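Long-range contacts in EGF family domain-containing protein (PDB 4Z80), which probably acts at the moving junction of host-cell invasion as a divergent apical membrane antigen, binding a peptide of its RON2-type partner: residues K23-L28 / V54-G59; E435-S440 / S462-P467; T105-S110 / S302-L307. All coordinates share one frame; numbering follows the deposited sequence.

Interaction 1. Residues K23-L28 / V54-G59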
ATOM      1  N   LYS A  23      -7.830  17.878   3.593  1.00 12.09           N
ATOM      2  CA  LYS A  23      -7.385  18.160   4.957  1.00 14.03           C
ATOM      3  C   LYS A  23      -6.826  16.918   5.661  1.00 13.24           C
ATOM      4  O   LYS A  23      -5.895  17.021   6.461  1.00 13.76           O
ATOM      5  CB  LYS A  23      -8.542  18.740   5.777  1.00 14.36           C
ATOM      6  CG  LYS A  23      -8.147  19.216   7.178  1.00 15.81           C
ATOM      7  CD  LYS A  23      -9.326  19.855   7.881  1.00 19.69           C
ATOM      8  CE  LYS A  23      -8.899  20.597   9.139  1.00 25.58           C
ATOM      9  NZ  LYS A  23      -8.536  19.681  10.252  1.00 29.55           N
ATOM     10  N   ASN A  24      -7.389  15.748   5.364  1.00 12.27           N
ATOM     11  CA  ASN A  24      -7.114  14.547   6.151  1.00 12.44           C
ATOM     12  C   ASN A  24      -6.248  13.499   5.460  1.00 13.13           C
ATOM     13  O   ASN A  24      -5.643  12.678   6.131  1.00 12.35           O
ATOM     14  CB  ASN A  24      -8.443  13.923   6.577  1.00 11.44           C
ATOM     15  CG  ASN A  24      -9.223  14.838   7.500  1.00 14.47           C
ATOM     16  OD1 ASN A  24      -8.648  15.727   8.128  1.00 16.40           O
ATOM     17  ND2 ASN A  24     -10.523  14.642   7.577  1.00 13.24           N
ATOM     18  N   HIS A  25      -6.166  13.551   4.132  1.00 11.53           N
ATOM     19  CA  HIS A  25      -5.296  12.655   3.383  1.00  9.73           C
ATOM     20  C   HIS A  25      -3.906  13.272   3.363  1.00 12.28           C
ATOM     21  O   HIS A  25      -3.461  13.861   2.367  1.00 12.78           O
ATOM     22  CB  HIS A  25      -5.838  12.429   1.973  1.00 13.02           C
ATOM     23  CG  HIS A  25      -5.177  11.307   1.237  1.00 10.61           C
ATOM     24  ND1 HIS A  25      -5.167  10.013   1.712  1.00 12.77           N
ATOM     25  CD2 HIS A  25      -4.536  11.275   0.045  1.00 12.01           C
ATOM     26  CE1 HIS A  25      -4.534   9.236   0.855  1.00 11.12           C
ATOM     27  NE2 HIS A  25      -4.145   9.975  -0.168  1.00 11.78           N
ATOM     28  N   VAL A  26      -3.223  13.132   4.490  1.00 12.84           N
ATOM     29  CA  VAL A  26      -2.007  13.872   4.740  1.00 11.99           C
ATOM     30  C   VAL A  26      -0.771  12.997   4.597  1.00 12.76           C
ATOM     31  O   VAL A  26      -0.855  11.776   4.451  1.00 13.02           O
ATOM     32  CB  VAL A  26      -2.020  14.498   6.148  1.00 13.36           C
ATOM     33  CG1 VAL A  26      -3.233  15.391   6.320  1.00 15.56           C
ATOM     34  CG2 VAL A  26      -2.012  13.429   7.229  1.00 14.37           C
ATOM     35  N   ASP A  27       0.377  13.658   4.636  1.00 13.37           N
ATOM     36  CA  ASP A  27       1.668  12.999   4.651  1.00 12.24           C
ATOM     37  C   ASP A  27       2.162  13.013   6.079  1.00 16.01           C
ATOM     38  O   ASP A  27       2.597  14.052   6.567  1.00 18.45           O
ATOM     39  CB  ASP A  27       2.658  13.724   3.736  1.00 14.30           C
ATOM     40  CG  ASP A  27       4.023  13.057   3.696  1.00 17.36           C
ATOM     41  OD1 ASP A  27       4.084  11.817   3.565  1.00 16.25           O
ATOM     42  OD2 ASP A  27       5.039  13.779   3.779  1.00 18.28           O
ATOM     43  N   LEU A  28       2.053  11.888   6.771  1.00 15.22           N
ATOM     44  CA  LEU A  28       2.525  11.835   8.142  1.00 18.28           C
ATOM     45  C   LEU A  28       3.733  10.934   8.266  1.00 14.46           C
ATOM     46  O   LEU A  28       3.982  10.057   7.429  1.00 15.47           O
ATOM     47  CB  LEU A  28       1.416  11.373   9.090  1.00 18.84           C
ATOM     48  CG  LEU A  28       0.917   9.926   9.067  1.00 17.84           C
ATOM     49  CD1 LEU A  28       1.815   8.963   9.844  1.00 15.66           C
ATOM     50  CD2 LEU A  28      -0.495   9.864   9.639  1.00 18.19           C
ATOM     51  N   VAL A  54      -2.153  15.303  -0.003  1.00 12.27           N
ATOM     52  CA  VAL A  54      -1.350  14.326  -0.739  1.00 10.64           C
ATOM     53  C   VAL A  54      -2.158  13.819  -1.933  1.00 10.99           C
ATOM     54  O   VAL A  54      -3.376  13.675  -1.850  1.00 11.71           O
ATOM     55  CB  VAL A  54      -0.929  13.145   0.174  1.00 12.99           C
ATOM     56  CG1 VAL A  54      -0.262  12.016  -0.624  1.00 11.07           C
ATOM     57  CG2 VAL A  54       0.010  13.639   1.261  1.00 12.72           C
ATOM     58  N   GLY A  55      -1.490  13.544  -3.049  1.00 11.18           N
ATOM     59  CA  GLY A  55      -2.182  13.035  -4.223  1.00 10.32           C
ATOM     60  C   GLY A  55      -2.934  11.733  -3.948  1.00 10.02           C
ATOM     61  O   GLY A  55      -2.394  10.822  -3.325  1.00 12.65           O
ATOM     62  N   VAL A  56      -4.175  11.649  -4.417  1.00  9.56           N
ATOM     63  CA  VAL A  56      -5.020  10.469  -4.209  1.00 10.98           C
ATOM     64  C   VAL A  56      -4.809   9.418  -5.307  1.00 11.60           C
ATOM     65  O   VAL A  56      -4.656   8.227  -5.029  1.00 11.10           O
ATOM     66  CB  VAL A  56      -6.518  10.880  -4.137  1.00 10.88           C
ATOM     67  CG1 VAL A  56      -7.464   9.668  -4.197  1.00  9.32           C
ATOM     68  CG2 VAL A  56      -6.770  11.691  -2.881  1.00 10.21           C
ATOM     69  N   TYR A  57      -4.800   9.852  -6.561  1.00 10.63           N
ATOM     70  CA  TYR A  57      -4.549   8.946  -7.666  1.00  9.80           C
ATOM     71  C   TYR A  57      -3.139   8.384  -7.543  1.00  9.52           C
ATOM     72  O   TYR A  57      -2.920   7.176  -7.602  1.00 10.26           O
ATOM     73  CB  TYR A  57      -4.744   9.686  -8.996  1.00  9.30           C
ATOM     74  CG  TYR A  57      -4.734   8.823 -10.234  1.00  9.96           C
ATOM     75  CD1 TYR A  57      -5.739   7.882 -10.464  1.00 10.64           C
ATOM     76  CD2 TYR A  57      -3.751   8.972 -11.199  1.00 12.13           C
ATOM     77  CE1 TYR A  57      -5.741   7.098 -11.614  1.00 12.22           C
ATOM     78  CE2 TYR A  57      -3.756   8.199 -12.349  1.00  9.75           C
ATOM     79  CZ  TYR A  57      -4.752   7.276 -12.555  1.00 11.72           C
ATOM     80  OH  TYR A  57      -4.738   6.511 -13.705  1.00 15.16           O
ATOM     81  N   VAL A  58      -2.187   9.299  -7.384  1.00  9.28           N
ATOM     82  CA  VAL A  58      -0.786   8.987  -7.156  1.00 10.58           C
ATOM     83  C   VAL A  58      -0.303   9.852  -5.992  1.00 10.54           C
ATOM     84  O   VAL A  58      -0.377  11.082  -6.075  1.00 10.02           O
ATOM     85  CB  VAL A  58       0.062   9.270  -8.412  1.00 10.79           C
ATOM     86  CG1 VAL A  58       1.551   9.156  -8.096  1.00 11.89           C
ATOM     87  CG2 VAL A  58      -0.331   8.323  -9.515  1.00 11.83           C
ATOM     88  N   GLY A  59       0.168   9.220  -4.916  1.00 11.37           N
ATOM     89  CA  GLY A  59       0.602   9.935  -3.728  1.00  9.53           C
ATOM     90  C   GLY A  59       2.050   9.665  -3.398  1.00 10.96           C
ATOM     91  O   GLY A  59       2.448   8.513  -3.267  1.00 10.25           O
TER
HETATM   92  O   HOH W   1      -2.297   8.539  -1.952  1.00 12.36           O
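An inverse gamma turn centred on H25, between the end of helix 21-24 and strand 27-30, meets the loop V54-G59 that follows strand 43-51. The turn presents the carbonyl of H25 to V54, whose backbone N donates to H25 O at 3.1 Å. This is the one direct hydrogen bond between the two segments; apolar atoms and a water supply the rest. V54 lies over the backbone that leaves the turn: its CG2, anti to the carbonyl carbon, rests 3.4 Å from D27 N and 3.6 Å from D27 CB. The imidazole of H25 reaches the loop with its CD2-NE2 edge. CG stands anti to the backbone N (chi1 -168°), which sends the ring along the loop past V54, with CD2 3.3 Å from V54 O near the ring plane. V56 comes up obliquely, its CG2 3.7 Å from H25 CD2. Beyond the edge a water lies in the plane of the ring, 2.9 Å from H25 NE2, and donates to G55 O at 2.7 Å, so histidine and loop carbonyl are joined through solvent at a buried place. The far nitrogen is held as well: H25 ND1 is hydrogen-bonded to the backbone N of C95, and with both nitrogens engaged the rotation of the ring is fixed. D27 turns its carboxylate out of this contact, to a salt bridge with R50 and a hydrogen bond with S61, while D392 and S390 take the backbone N-H groups of G55 and V56. The arrangement is that of a buried helix-to-strand connection, in which a gamma turn and a water-bridged histidine join the edge of the three-stranded antiparallel sheet to the loop beyond its central strand.

Interaction 2. Residues E435-S440 / S462-P467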
ATOM      1  N   GLU A 435     -20.588  19.424   3.504  1.00 13.00           N
ATOM      2  CA  GLU A 435     -21.004  19.634   4.891  1.00 14.39           C
ATOM      3  C   GLU A 435     -22.274  18.863   5.231  1.00 14.26           C
ATOM      4  O   GLU A 435     -22.640  18.755   6.395  1.00 14.96           O
ATOM      5  CB  GLU A 435     -21.242  21.116   5.165  1.00 14.44           C
ATOM      6  CG  GLU A 435     -20.053  22.000   4.868  1.00 17.32           C
ATOM      7  CD  GLU A 435     -20.425  23.473   4.814  1.00 20.60           C
ATOM      8  OE1 GLU A 435     -21.614  23.806   5.010  1.00 19.56           O
ATOM      9  OE2 GLU A 435     -19.525  24.300   4.554  1.00 24.81           O
ATOM     10  N   CYS A 436     -22.965  18.379   4.208  1.00 14.48           N
ATOM     11  CA  CYS A 436     -24.212  17.655   4.394  1.00 14.31           C
ATOM     12  C   CYS A 436     -24.573  16.873   3.145  1.00 16.15           C
ATOM     13  O   CYS A 436     -23.911  16.985   2.114  1.00 15.03           O
ATOM     14  CB  CYS A 436     -25.355  18.614   4.756  1.00 17.84           C
ATOM     15  SG  CYS A 436     -25.606  20.000   3.578  1.00 19.95           S
ATOM     16  N   LEU A 437     -25.623  16.068   3.256  1.00 14.84           N
ATOM     17  CA  LEU A 437     -26.116  15.262   2.153  1.00 13.56           C
ATOM     18  C   LEU A 437     -27.614  15.464   1.978  1.00 17.03           C
ATOM     19  O   LEU A 437     -28.343  15.684   2.949  1.00 16.26           O
ATOM     20  CB  LEU A 437     -25.805  13.781   2.388  1.00 14.91           C
ATOM     21  CG  LEU A 437     -24.322  13.425   2.450  1.00 16.59           C
ATOM     22  CD1 LEU A 437     -24.134  12.038   3.049  1.00 15.27           C
ATOM     23  CD2 LEU A 437     -23.702  13.499   1.067  1.00 15.25           C
ATOM     24  N   ILE A 438     -28.063  15.398   0.731  1.00 15.12           N
ATOM     25  CA  ILE A 438     -29.476  15.485   0.387  1.00 15.34           C
ATOM     26  C   ILE A 438     -29.928  14.130  -0.120  1.00 14.53           C
ATOM     27  O   ILE A 438     -29.291  13.565  -0.999  1.00 14.92           O
ATOM     28  CB  ILE A 438     -29.738  16.538  -0.714  1.00 17.01           C
ATOM     29  CG1 ILE A 438     -29.256  17.918  -0.274  1.00 20.50           C
ATOM     30  CG2 ILE A 438     -31.215  16.582  -1.097  1.00 19.62           C
ATOM     31  CD1 ILE A 438     -29.146  18.907  -1.426  1.00 21.18           C
ATOM     32  N   HIS A 439     -31.035  13.611   0.404  1.00 15.33           N
ATOM     33  CA  HIS A 439     -31.553  12.340  -0.076  1.00 16.05           C
ATOM     34  C   HIS A 439     -32.203  12.481  -1.444  1.00 15.43           C
ATOM     35  O   HIS A 439     -32.906  13.459  -1.716  1.00 20.10           O
ATOM     36  CB  HIS A 439     -32.577  11.762   0.905  1.00 19.52           C
ATOM     37  CG  HIS A 439     -33.058  10.397   0.525  1.00 24.49           C
ATOM     38  ND1 HIS A 439     -34.199  10.189  -0.219  1.00 30.96           N
ATOM     39  CD2 HIS A 439     -32.534   9.170   0.763  1.00 23.10           C
ATOM     40  CE1 HIS A 439     -34.365   8.892  -0.412  1.00 28.70           C
ATOM     41  NE2 HIS A 439     -33.370   8.252   0.178  1.00 29.45           N
ATOM     42  N   SER A 440     -31.972  11.495  -2.301  1.00 15.37           N
ATOM     43  CA  SER A 440     -32.653  11.414  -3.578  1.00 16.01           C
ATOM     44  C   SER A 440     -32.754   9.978  -4.047  1.00 15.34           C
ATOM     45  O   SER A 440     -31.819   9.193  -3.875  1.00 18.69           O
ATOM     46  CB  SER A 440     -31.933  12.236  -4.641  1.00 19.72           C
ATOM     47  OG  SER A 440     -32.471  11.947  -5.923  1.00 19.58           O
ATOM     48  N   SER A 462     -27.278   8.938   9.064  1.00 13.88           N
ATOM     49  CA  SER A 462     -28.395   9.856   8.854  1.00 13.88           C
ATOM     50  C   SER A 462     -28.152  11.251   9.456  1.00 15.66           C
ATOM     51  O   SER A 462     -28.829  12.207   9.078  1.00 15.66           O
ATOM     52  CB  SER A 462     -29.688   9.258   9.428  1.00 15.91           C
ATOM     53  OG  SER A 462     -29.578   9.012  10.814  1.00 17.06           O
ATOM     54  N   ILE A 463     -27.187  11.374  10.366  1.00 14.95           N
ATOM     55  CA  ILE A 463     -26.812  12.683  10.901  1.00 15.52           C
ATOM     56  C   ILE A 463     -26.400  13.655   9.788  1.00 16.91           C
ATOM     57  O   ILE A 463     -26.546  14.872   9.924  1.00 18.60           O
ATOM     58  CB  ILE A 463     -25.661  12.557  11.920  1.00 14.82           C
ATOM     59  CG1 ILE A 463     -25.444  13.865  12.696  1.00 20.37           C
ATOM     60  CG2 ILE A 463     -24.356  12.164  11.245  1.00 18.08           C
ATOM     61  CD1 ILE A 463     -26.662  14.362  13.455  1.00 20.87           C
ATOM     62  N   ALA A 464     -25.914  13.107   8.681  1.00 15.86           N
ATOM     63  CA  ALA A 464     -25.447  13.925   7.550  1.00 17.93           C
ATOM     64  C   ALA A 464     -26.565  14.531   6.712  1.00 20.04           C
ATOM     65  O   ALA A 464     -26.353  15.527   6.019  1.00 16.92           O
ATOM     66  CB  ALA A 464     -24.566  13.093   6.658  1.00 16.22           C
ATOM     67  N   VAL A 465     -27.750  13.931   6.762  1.00 15.05           N
ATOM     68  CA  VAL A 465     -28.802  14.227   5.808  1.00 16.13           C
ATOM     69  C   VAL A 465     -29.725  15.333   6.318  1.00 23.04           C
ATOM     70  O   VAL A 465     -30.204  15.292   7.453  1.00 20.40           O
ATOM     71  CB  VAL A 465     -29.601  12.944   5.484  1.00 18.63           C
ATOM     72  CG1 VAL A 465     -30.733  13.232   4.524  1.00 20.51           C
ATOM     73  CG2 VAL A 465     -28.681  11.889   4.883  1.00 21.09           C
ATOM     74  N   LEU A 466     -29.931  16.341   5.475  1.00 17.87           N
ATOM     75  CA  LEU A 466     -30.850  17.441   5.765  1.00 17.27           C
ATOM     76  C   LEU A 466     -31.799  17.628   4.591  1.00 20.10           C
ATOM     77  O   LEU A 466     -31.466  17.284   3.457  1.00 18.74           O
ATOM     78  CB  LEU A 466     -30.094  18.747   6.032  1.00 18.22           C
ATOM     79  CG  LEU A 466     -29.268  18.829   7.307  1.00 18.49           C
ATOM     80  CD1 LEU A 466     -28.411  20.091   7.305  1.00 23.20           C
ATOM     81  CD2 LEU A 466     -30.162  18.795   8.536  1.00 24.93           C
ATOM     82  N   PRO A 467     -32.993  18.183   4.853  1.00 18.92           N
ATOM     83  CA  PRO A 467     -33.893  18.518   3.746  1.00 21.24           C
ATOM     84  C   PRO A 467     -33.261  19.553   2.821  1.00 18.88           C
ATOM     85  O   PRO A 467     -32.506  20.413   3.290  1.00 20.44           O
ATOM     86  CB  PRO A 467     -35.134  19.084   4.450  1.00 23.57           C
ATOM     87  CG  PRO A 467     -34.665  19.487   5.810  1.00 27.10           C
ATOM     88  CD  PRO A 467     -33.547  18.560   6.163  1.00 22.73           C
TER
HETATM   89  O   HOH W   2     -32.752  15.232   2.122  1.00 17.85           O
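L437 is held through both its backbone N and its backbone O by the segment A464-L466. Its N donates to A464 O at 2.9 Å and its O accepts from L466 N at 3.1 Å. The same oxygen is also touched by V465 CA at 3.2 Å, a CA-H...O contact at the point where L437 and V465 are bridged. Around this backbone core a few apolar side-chain contacts are made. L437 CD1 touches the methyl of A464 at 3.8 Å, and L437 CB lies near V465 CG2. With CG1 anti to its backbone N (chi1 178°), V465 turns that methyl along the strand, 4.1 Å from H439 N. C436 CB and L466 CD1 meet at 4.2 Å. One step further along, a water continues the pairing where the chains part: it accepts from H439 N and donates to L466 O at 2.8 Å.

Several elements set these groups in place. The 3-10 segment 462-464, with V465 N bonded to S462 O, delivers A464 O to the strand, and helix 8-16 covers A464 through Y15 and M16. C436 is tied to C364 by a disulfide, while the side chain of L437 also touches W355 and L350. On its other side strand 436-440 pairs with strand 353-359, where a classic beta bulge sets E435 and C436 together opposite G356. The contact is thus a single beta bridge at the outer edge of a three-stranded antiparallel sheet, its last strand covered by a chain that emerges from a 3-10 turn and stapled by a disulfide to the strand at the far edge.

Interaction 3. Residues T105-S110 / S302-L307. With SO4 (sulfate ion), chain I.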
ATOM      1  N   THR A 105      -0.131  -2.171 -17.729  1.00 10.73           N
ATOM      2  CA  THR A 105      -0.832  -1.742 -18.934  1.00 10.90           C
ATOM      3  C   THR A 105       0.120  -1.519 -20.105  1.00 11.04           C
ATOM      4  O   THR A 105       1.342  -1.561 -19.960  1.00 12.15           O
ATOM      5  CB  THR A 105      -1.608  -0.417 -18.686  1.00 11.74           C
ATOM      6  OG1 THR A 105      -0.678   0.665 -18.553  1.00 14.11           O
ATOM      7  CG2 THR A 105      -2.444  -0.489 -17.420  1.00 12.05           C
ATOM      8  N   LYS A 106      -0.456  -1.264 -21.274  1.00 11.10           N
ATOM      9  CA  LYS A 106       0.309  -0.660 -22.350  1.00 11.79           C
ATOM     10  C   LYS A 106       0.457   0.825 -22.037  1.00 11.59           C
ATOM     11  O   LYS A 106      -0.165   1.339 -21.104  1.00 13.63           O
ATOM     12  CB  LYS A 106      -0.367  -0.897 -23.693  1.00 12.91           C
ATOM     13  CG  LYS A 106      -0.376  -2.369 -24.050  1.00 15.28           C
ATOM     14  CD  LYS A 106      -0.665  -2.610 -25.503  1.00 24.54           C
ATOM     15  CE  LYS A 106       0.494  -2.157 -26.378  1.00 24.04           C
ATOM     16  NZ  LYS A 106       0.252  -2.450 -27.810  1.00 32.89           N
ATOM     17  N   ARG A 107       1.281   1.518 -22.809  1.00 14.35           N
ATOM     18  CA  ARG A 107       1.570   2.918 -22.527  1.00 13.56           C
ATOM     19  C   ARG A 107       0.327   3.800 -22.634  1.00 13.12           C
ATOM     20  O   ARG A 107       0.264   4.858 -22.009  1.00 13.11           O
ATOM     21  CB  ARG A 107       2.661   3.420 -23.473  1.00 13.83           C
ATOM     22  CG  ARG A 107       3.306   4.723 -23.039  1.00 16.33           C
ATOM     23  CD  ARG A 107       4.575   5.020 -23.827  1.00 17.52           C
ATOM     24  NE  ARG A 107       5.564   3.968 -23.634  1.00 16.37           N
ATOM     25  CZ  ARG A 107       6.005   3.134 -24.572  1.00 18.93           C
ATOM     26  NH1 ARG A 107       5.586   3.218 -25.830  1.00 24.19           N
ATOM     27  NH2 ARG A 107       6.887   2.208 -24.248  1.00 17.93           N
ATOM     28  N   ASP A 108      -0.661   3.367 -23.415  1.00 12.72           N
ATOM     29  CA  ASP A 108      -1.905   4.114 -23.532  1.00 12.53           C
ATOM     30  C   ASP A 108      -2.971   3.646 -22.541  1.00 13.01           C
ATOM     31  O   ASP A 108      -4.132   4.040 -22.629  1.00 13.50           O
ATOM     32  CB  ASP A 108      -2.441   4.040 -24.972  1.00 13.51           C
ATOM     33  CG  ASP A 108      -2.829   2.637 -25.399  1.00 19.94           C
ATOM     34  OD1 ASP A 108      -2.648   1.687 -24.611  1.00 15.93           O
ATOM     35  OD2 ASP A 108      -3.307   2.484 -26.548  1.00 21.57           O
ATOM     36  N   GLY A 109      -2.573   2.814 -21.581  1.00 12.09           N
ATOM     37  CA  GLY A 109      -3.504   2.340 -20.570  1.00 12.58           C
ATOM     38  C   GLY A 109      -4.319   1.112 -20.957  1.00 13.84           C
ATOM     39  O   GLY A 109      -5.072   0.599 -20.129  1.00 14.08           O
ATOM     40  N   SER A 110      -4.177   0.645 -22.197  1.00 11.57           N
ATOM     41  CA  SER A 110      -4.961  -0.484 -22.691  1.00 13.00           C
ATOM     42  C   SER A 110      -4.383  -1.824 -22.248  1.00 11.59           C
ATOM     43  O   SER A 110      -3.254  -1.897 -21.761  1.00 12.62           O
ATOM     44  CB  SER A 110      -5.067  -0.443 -24.231  1.00 13.45           C
ATOM     45  OG  SER A 110      -3.834  -0.694 -24.876  1.00 15.26           O
ATOM     46  N   SER A 302       8.155   6.922 -22.420  1.00 12.84           N
ATOM     47  CA  SER A 302       8.504   6.222 -23.643  1.00 13.34           C
ATOM     48  C   SER A 302       9.413   5.023 -23.390  1.00 14.96           C
ATOM     49  O   SER A 302       9.488   4.121 -24.219  1.00 18.40           O
ATOM     50  CB  SER A 302       9.187   7.173 -24.618  1.00 16.13           C
ATOM     51  OG  SER A 302      10.365   7.693 -24.055  1.00 19.20           O
ATOM     52  N   THR A 303      10.087   5.019 -22.243  1.00 14.05           N
ATOM     53  CA  THR A 303      10.990   3.935 -21.881  1.00 15.62           C
ATOM     54  C   THR A 303      10.328   2.822 -21.075  1.00 15.92           C
ATOM     55  O   THR A 303      10.983   1.828 -20.762  1.00 15.75           O
ATOM     56  CB  THR A 303      12.166   4.458 -21.049  1.00 15.91           C
ATOM     57  OG1 THR A 303      11.661   5.149 -19.903  1.00 20.10           O
ATOM     58  CG2 THR A 303      13.035   5.399 -21.871  1.00 21.96           C
ATOM     59  N   CYS A 304       9.053   2.971 -20.730  1.00 12.56           N
ATOM     60  CA  CYS A 304       8.404   1.961 -19.895  1.00 13.40           C
ATOM     61  C   CYS A 304       8.189   0.690 -20.716  1.00 14.33           C
ATOM     62  O   CYS A 304       7.940   0.747 -21.920  1.00 16.18           O
ATOM     63  CB  CYS A 304       7.082   2.472 -19.300  1.00 12.82           C
ATOM     64  SG  CYS A 304       5.648   2.662 -20.409  1.00 19.16           S
ATOM     65  N   ALA A 305       8.316  -0.455 -20.053  1.00 13.25           N
ATOM     66  CA  ALA A 305       8.100  -1.746 -20.695  1.00 14.10           C
ATOM     67  C   ALA A 305       6.618  -2.091 -20.722  1.00 12.99           C
ATOM     68  O   ALA A 305       5.957  -2.087 -19.687  1.00 13.49           O
ATOM     69  CB  ALA A 305       8.887  -2.836 -19.972  1.00 14.79           C
ATOM     70  N   GLU A 306       6.097  -2.389 -21.907  1.00 13.92           N
ATOM     71  CA  GLU A 306       4.685  -2.711 -22.059  1.00 12.47           C
ATOM     72  C   GLU A 306       4.417  -4.203 -21.855  1.00 14.25           C
ATOM     73  O   GLU A 306       4.600  -5.008 -22.775  1.00 14.26           O
ATOM     74  CB  GLU A 306       4.178  -2.283 -23.436  1.00 13.68           C
ATOM     75  CG  GLU A 306       4.228  -0.777 -23.678  1.00 14.27           C
ATOM     76  CD  GLU A 306       3.592  -0.383 -25.005  1.00 17.29           C
ATOM     77  OE1 GLU A 306       2.586   0.356 -24.993  1.00 14.88           O
ATOM     78  OE2 GLU A 306       4.101  -0.816 -26.064  1.00 21.59           O
ATOM     79  N   LEU A 307       3.991  -4.529 -20.631  1.00 13.18           N
ATOM     80  CA  LEU A 307       3.512  -5.856 -20.197  1.00 13.18           C
ATOM     81  C   LEU A 307       4.590  -6.939 -20.076  1.00 13.06           C
ATOM     82  O   LEU A 307       4.579  -7.695 -19.104  1.00 14.40           O
ATOM     83  CB  LEU A 307       2.393  -6.349 -21.119  1.00 12.10           C
ATOM     84  CG  LEU A 307       1.100  -5.517 -21.098  1.00 14.73           C
ATOM     85  CD1 LEU A 307       0.081  -6.067 -22.091  1.00 15.47           C
ATOM     86  CD2 LEU A 307       0.485  -5.450 -19.700  1.00 16.11           C
TER
HETATM   87  S   SO4 I 605      -2.166  -3.773 -29.999  1.00 30.63           S
HETATM   88  O1  SO4 I 605      -1.562  -2.605 -30.635  1.00 33.97           O
HETATM   89  O2  SO4 I 605      -2.285  -3.546 -28.558  1.00 27.91           O
HETATM   90  O3  SO4 I 605      -1.314  -4.939 -30.256  1.00 24.31           O
HETATM   91  O4  SO4 I 605      -3.510  -3.996 -30.536  1.00 27.90           O
HETATM   92  O   HOH W   3       2.996  -3.174 -18.349  1.00 12.19           O
HETATM   93  O   HOH W   4       0.517   1.999 -26.130  1.00 20.35           O
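The chain from K106 to G109 folds into a type I beta turn, closed by G109 N to K106 O, and its R107 lies against the irregular segment 302-307, with K106 and E306 the closest backbone neighbours at 4.8 Å between CA atoms. The turn is a surface loop after strand 101-104; its partner belongs to the apical membrane antigen 1 family region. E306 makes the main grip. Its OE1 takes the backbone N-H of R107 on the anti lone pair at 2.8 Å, almost straight (176°), and a water adds a second donor to that oxygen. The carboxylate is also stacked on the guanidinium of R107, the two planes 16° apart and E306 CD above the outer part of the guanidinium, not its centre; with R107 NH1 4.2 Å from E306 OE1, the two probably attract as charges, with no N-H aimed at the oxygen. R107 bends at chi3 (-61°), which lets NH2 swing round to C304 O, the acceptor lying in the guanidinium plane at 2.9 Å. S302 O lies over the guanidinium face opposite E306. R107 NE passes 3.5 Å from C304 SG, which forms a disulfide with C317, and is itself bonded to S301 O. K106 lies across the other face of the E306 carboxylate, its CE 3.6 Å from E306 OE1; its ammonium runs on to a sulfate, probably from the crystallisation liquor, which R111 also holds. At the base, L307 CD2 lies against the backbone of T105, and a water bridges T105 O to L307 N. Within the turn D108 OD1 accepts from S110 N, an Asx turn, and also from S110 OG. K106 O is pinned from opposite faces of its plane by G109 N and by the hydroxyl of T105, whose OG1 lies 2.7 Å away.

Interaction 1 is a fully buried contact about 12 Å from the centre of the chain, whereas interactions 2 and 3 are partly buried and lie about 30 and 21 Å out. Their centres are 43 Å apart, against 26 Å from each to interaction 1, and none touches another. Interactions 1 and 2 each involve an edge strand of a three-stranded antiparallel sheet, but of different sheets; interaction 3 joins two loops. The chemistry follows: one backbone bond, apolar contacts and a buried water in interaction 1, strand-like pairing in interaction 2, and mainly charged side chains in interaction 3. Disulfide cysteines take part in 435-440 and 302-307.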